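Desmoplakin (Homo sapiens, PDB 3R6N) probably helps join desmosomes to the cytoskeleton, its plakin domain supplying a rigid rod of spectrin repeats with an SH3 domain. Local coordinates at residues Y201-F205 and N339-L345. Sequence-based numbering, arbitrary orientation.
Sequences YFQFF and NPLAVDL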
ATOM      1  N   TYR A 201       2.272   5.656   5.056  1.00 71.98           N
ATOM      2  CA  TYR A 201       1.510   6.139   6.202  1.00 67.83           C
ATOM      3  C   TYR A 201       2.389   6.303   7.437  1.00 70.15           C
ATOM      4  O   TYR A 201       2.315   7.319   8.132  1.00 68.56           O
ATOM      5  CB  TYR A 201       0.357   5.180   6.500  1.00 64.93           C
ATOM      6  CG  TYR A 201      -0.484   5.540   7.703  1.00 62.46           C
ATOM      7  CD1 TYR A 201      -1.700   6.192   7.556  1.00 60.56           C
ATOM      8  CD2 TYR A 201      -0.073   5.208   8.987  1.00 63.31           C
ATOM      9  CE1 TYR A 201      -2.478   6.511   8.655  1.00 60.20           C
ATOM     10  CE2 TYR A 201      -0.846   5.525  10.091  1.00 61.90           C
ATOM     11  CZ  TYR A 201      -2.044   6.176   9.918  1.00 60.66           C
ATOM     12  OH  TYR A 201      -2.812   6.486  11.012  1.00 61.09           O
ATOM     13  N   PHE A 202       3.227   5.309   7.706  1.00 74.21           N
ATOM     14  CA  PHE A 202       4.101   5.371   8.872  1.00 77.68           C
ATOM     15  C   PHE A 202       5.317   6.262   8.631  1.00 83.26           C
ATOM     16  O   PHE A 202       5.771   6.965   9.536  1.00 84.09           O
ATOM     17  CB  PHE A 202       4.534   3.974   9.316  1.00 81.73           C
ATOM     18  CG  PHE A 202       3.429   3.164   9.926  1.00 76.84           C
ATOM     19  CD1 PHE A 202       2.957   2.025   9.295  1.00 76.25           C
ATOM     20  CD2 PHE A 202       2.856   3.545  11.127  1.00 73.55           C
ATOM     21  CE1 PHE A 202       1.942   1.280   9.854  1.00 72.58           C
ATOM     22  CE2 PHE A 202       1.838   2.803  11.693  1.00 70.45           C
ATOM     23  CZ  PHE A 202       1.380   1.670  11.057  1.00 70.02           C
ATOM     24  N   GLN A 203       5.841   6.234   7.412  1.00102.36           N
ATOM     25  CA  GLN A 203       6.984   7.066   7.067  1.00104.98           C
ATOM     26  C   GLN A 203       6.605   8.527   7.259  1.00102.25           C
ATOM     27  O   GLN A 203       7.378   9.318   7.796  1.00104.28           O
ATOM     28  CB  GLN A 203       7.411   6.815   5.618  1.00105.62           C
ATOM     29  CG  GLN A 203       8.852   7.203   5.301  1.00107.53           C
ATOM     30  CD  GLN A 203       9.107   8.696   5.414  1.00107.50           C
ATOM     31  OE1 GLN A 203       8.251   9.515   5.074  1.00104.31           O
ATOM     32  NE2 GLN A 203      10.293   9.058   5.896  1.00111.30           N
ATOM     33  N   PHE A 204       5.400   8.872   6.823  1.00 92.29           N
ATOM     34  CA  PHE A 204       4.942  10.256   6.836  1.00 89.86           C
ATOM     35  C   PHE A 204       4.829  10.833   8.239  1.00 90.50           C
ATOM     36  O   PHE A 204       5.347  11.912   8.515  1.00 91.38           O
ATOM     37  CB  PHE A 204       3.600  10.379   6.116  1.00 85.79           C
ATOM     38  CG  PHE A 204       2.947  11.720   6.276  1.00 83.78           C
ATOM     39  CD1 PHE A 204       3.301  12.780   5.459  1.00 83.23           C
ATOM     40  CD2 PHE A 204       1.971  11.917   7.239  1.00 81.24           C
ATOM     41  CE1 PHE A 204       2.696  14.015   5.602  1.00 81.68           C
ATOM     42  CE2 PHE A 204       1.362  13.148   7.386  1.00 78.82           C
ATOM     43  CZ  PHE A 204       1.726  14.200   6.566  1.00 79.00           C
ATOM     44  N   PHE A 205       4.143  10.121   9.124  1.00 89.49           N
ATOM     45  CA  PHE A 205       3.951  10.612  10.481  1.00 88.68           C
ATOM     46  C   PHE A 205       5.258  10.621  11.271  1.00 93.99           C
ATOM     47  O   PHE A 205       5.467  11.477  12.131  1.00 93.78           O
ATOM     48  CB  PHE A 205       2.867   9.811  11.206  1.00 85.92           C
ATOM     49  CG  PHE A 205       1.476  10.122  10.740  1.00 81.34           C
ATOM     50  CD1 PHE A 205       0.768   9.215   9.973  1.00 79.82           C
ATOM     51  CD2 PHE A 205       0.882  11.332  11.055  1.00 79.31           C
ATOM     52  CE1 PHE A 205      -0.514   9.505   9.537  1.00 76.60           C
ATOM     53  CE2 PHE A 205      -0.399  11.629  10.623  1.00 76.64           C
ATOM     54  CZ  PHE A 205      -1.096  10.715   9.862  1.00 75.41           C
ATOM     55  N   ASN A 339      -6.674  11.919   4.041  1.00 70.82           N
ATOM     56  CA  ASN A 339      -6.664  11.616   5.464  1.00 70.87           C
ATOM     57  C   ASN A 339      -6.563  12.902   6.272  1.00 76.31           C
ATOM     58  O   ASN A 339      -5.512  13.537   6.303  1.00 75.64           O
ATOM     59  CB  ASN A 339      -5.509  10.674   5.805  1.00 64.80           C
ATOM     60  CG  ASN A 339      -5.313  10.503   7.302  1.00 65.01           C
ATOM     61  OD1 ASN A 339      -6.080  11.037   8.108  1.00 69.74           O
ATOM     62  ND2 ASN A 339      -4.287   9.752   7.682  1.00 60.84           N
ATOM     63  N   PRO A 340      -7.662  13.287   6.935  1.00 74.72           N
ATOM     64  CA  PRO A 340      -7.752  14.560   7.660  1.00 78.77           C
ATOM     65  C   PRO A 340      -6.697  14.682   8.759  1.00 77.16           C
ATOM     66  O   PRO A 340      -6.294  15.791   9.098  1.00 78.82           O
ATOM     67  CB  PRO A 340      -9.159  14.515   8.263  1.00 80.08           C
ATOM     68  CG  PRO A 340      -9.493  13.066   8.339  1.00 76.93           C
ATOM     69  CD  PRO A 340      -8.868  12.465   7.119  1.00 75.13           C
ATOM     70  N   LEU A 341      -6.256  13.553   9.302  1.00 82.63           N
ATOM     71  CA  LEU A 341      -5.211  13.551  10.317  1.00 80.75           C
ATOM     72  C   LEU A 341      -3.853  13.923   9.730  1.00 77.52           C
ATOM     73  O   LEU A 341      -3.003  14.477  10.423  1.00 78.80           O
ATOM     74  CB  LEU A 341      -5.128  12.184  10.996  1.00 75.95           C
ATOM     75  CG  LEU A 341      -6.282  11.851  11.939  1.00 80.06           C
ATOM     76  CD1 LEU A 341      -6.244  10.388  12.353  1.00 75.04           C
ATOM     77  CD2 LEU A 341      -6.238  12.763  13.155  1.00 85.69           C
ATOM     78  N   ALA A 342      -3.655  13.611   8.452  1.00 67.46           N
ATOM     79  CA  ALA A 342      -2.406  13.926   7.767  1.00 65.40           C
ATOM     80  C   ALA A 342      -2.419  15.345   7.207  1.00 70.40           C
ATOM     81  O   ALA A 342      -1.447  16.081   7.343  1.00 71.92           O
ATOM     82  CB  ALA A 342      -2.133  12.919   6.664  1.00 60.49           C
ATOM     83  N   VAL A 343      -3.523  15.723   6.573  1.00 74.07           N
ATOM     84  CA  VAL A 343      -3.655  17.056   5.998  1.00 78.81           C
ATOM     85  C   VAL A 343      -3.565  18.146   7.062  1.00 80.62           C
ATOM     86  O   VAL A 343      -2.906  19.166   6.861  1.00 81.99           O
ATOM     87  CB  VAL A 343      -4.972  17.205   5.209  1.00 81.43           C
ATOM     88  CG1 VAL A 343      -5.467  18.643   5.257  1.00 85.68           C
ATOM     89  CG2 VAL A 343      -4.782  16.744   3.775  1.00 79.17           C
ATOM     90  N   ASP A 344      -4.221  17.929   8.196  1.00 93.66           N
ATOM     91  CA  ASP A 344      -4.192  18.903   9.280  1.00 96.06           C
ATOM     92  C   ASP A 344      -2.787  19.067   9.852  1.00 94.34           C
ATOM     93  O   ASP A 344      -2.378  20.171  10.203  1.00 96.25           O
ATOM     94  CB  ASP A 344      -5.182  18.516  10.378  1.00 97.03           C
ATOM     95  CG  ASP A 344      -6.622  18.795   9.989  1.00 98.72           C
ATOM     96  OD1 ASP A 344      -6.862  19.162   8.818  1.00 99.50           O
ATOM     97  OD2 ASP A 344      -7.514  18.645  10.852  1.00 99.86           O
ATOM     98  N   LEU A 345      -2.047  17.969   9.939  1.00 74.89           N
ATOM     99  CA  LEU A 345      -0.675  18.013  10.428  1.00 74.15           C
ATOM    100  C   LEU A 345       0.236  18.780   9.470  1.00 74.66           C
ATOM    101  O   LEU A 345       1.093  19.552   9.902  1.00 75.86           O
ATOM    102  CB  LEU A 345      -0.136  16.599  10.658  1.00 71.97           C
ATOM    103  CG  LEU A 345       1.271  16.495  11.250  1.00 71.43           C
ATOM    104  CD1 LEU A 345       1.395  17.343  12.503  1.00 74.39           C
ATOM    105  CD2 LEU A 345       1.618  15.050  11.551  1.00 66.03           C
TER
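F205 has L341 O and N339 ND2 at its ring edge, in the plane, while one face is covered by F204, whose CD2 sits over its centre; F204 in turn has F205 CE2 at its own edge. CE1 of F205 comes over a face of Y201, near the rim. The amide of N339 comes up beside both rings, its ND2 3.8 Å from Y201 CE1, nearly parallel to that ring, 9° apart, but steeply inclined to F205, whose CZ is 4.0 Å from the same nitrogen. Asparagine suits this place because it is also the N-cap of helix 340-384: OD1 accepts from L341 N at 2.8 Å, the donor standing above the carbonyl plane, and ND2 makes a weak hydrogen bond to V269 O. Here the first turn of that helix, which follows the SH3 strands, meets helix 167-225 within a rod of spectrin repeats, the short axes of 201-205 and 340-345 running 27° from parallel and 11.6 Å apart. Broad, flat phenylalanine rings can span so wide a gap, and the small methyl of A342 suits a place where F204 and F205 both press, its CB 3.6 Å from F204 CE2. F204 reaches across because chi1, at 170°, sets its ring opposite the backbone N; it also touches I268 and K264. One turn on from L341, the branched L345 places CD2 3.8 Å from F205 CD2, near the ring plane, and also touches A208 and E212.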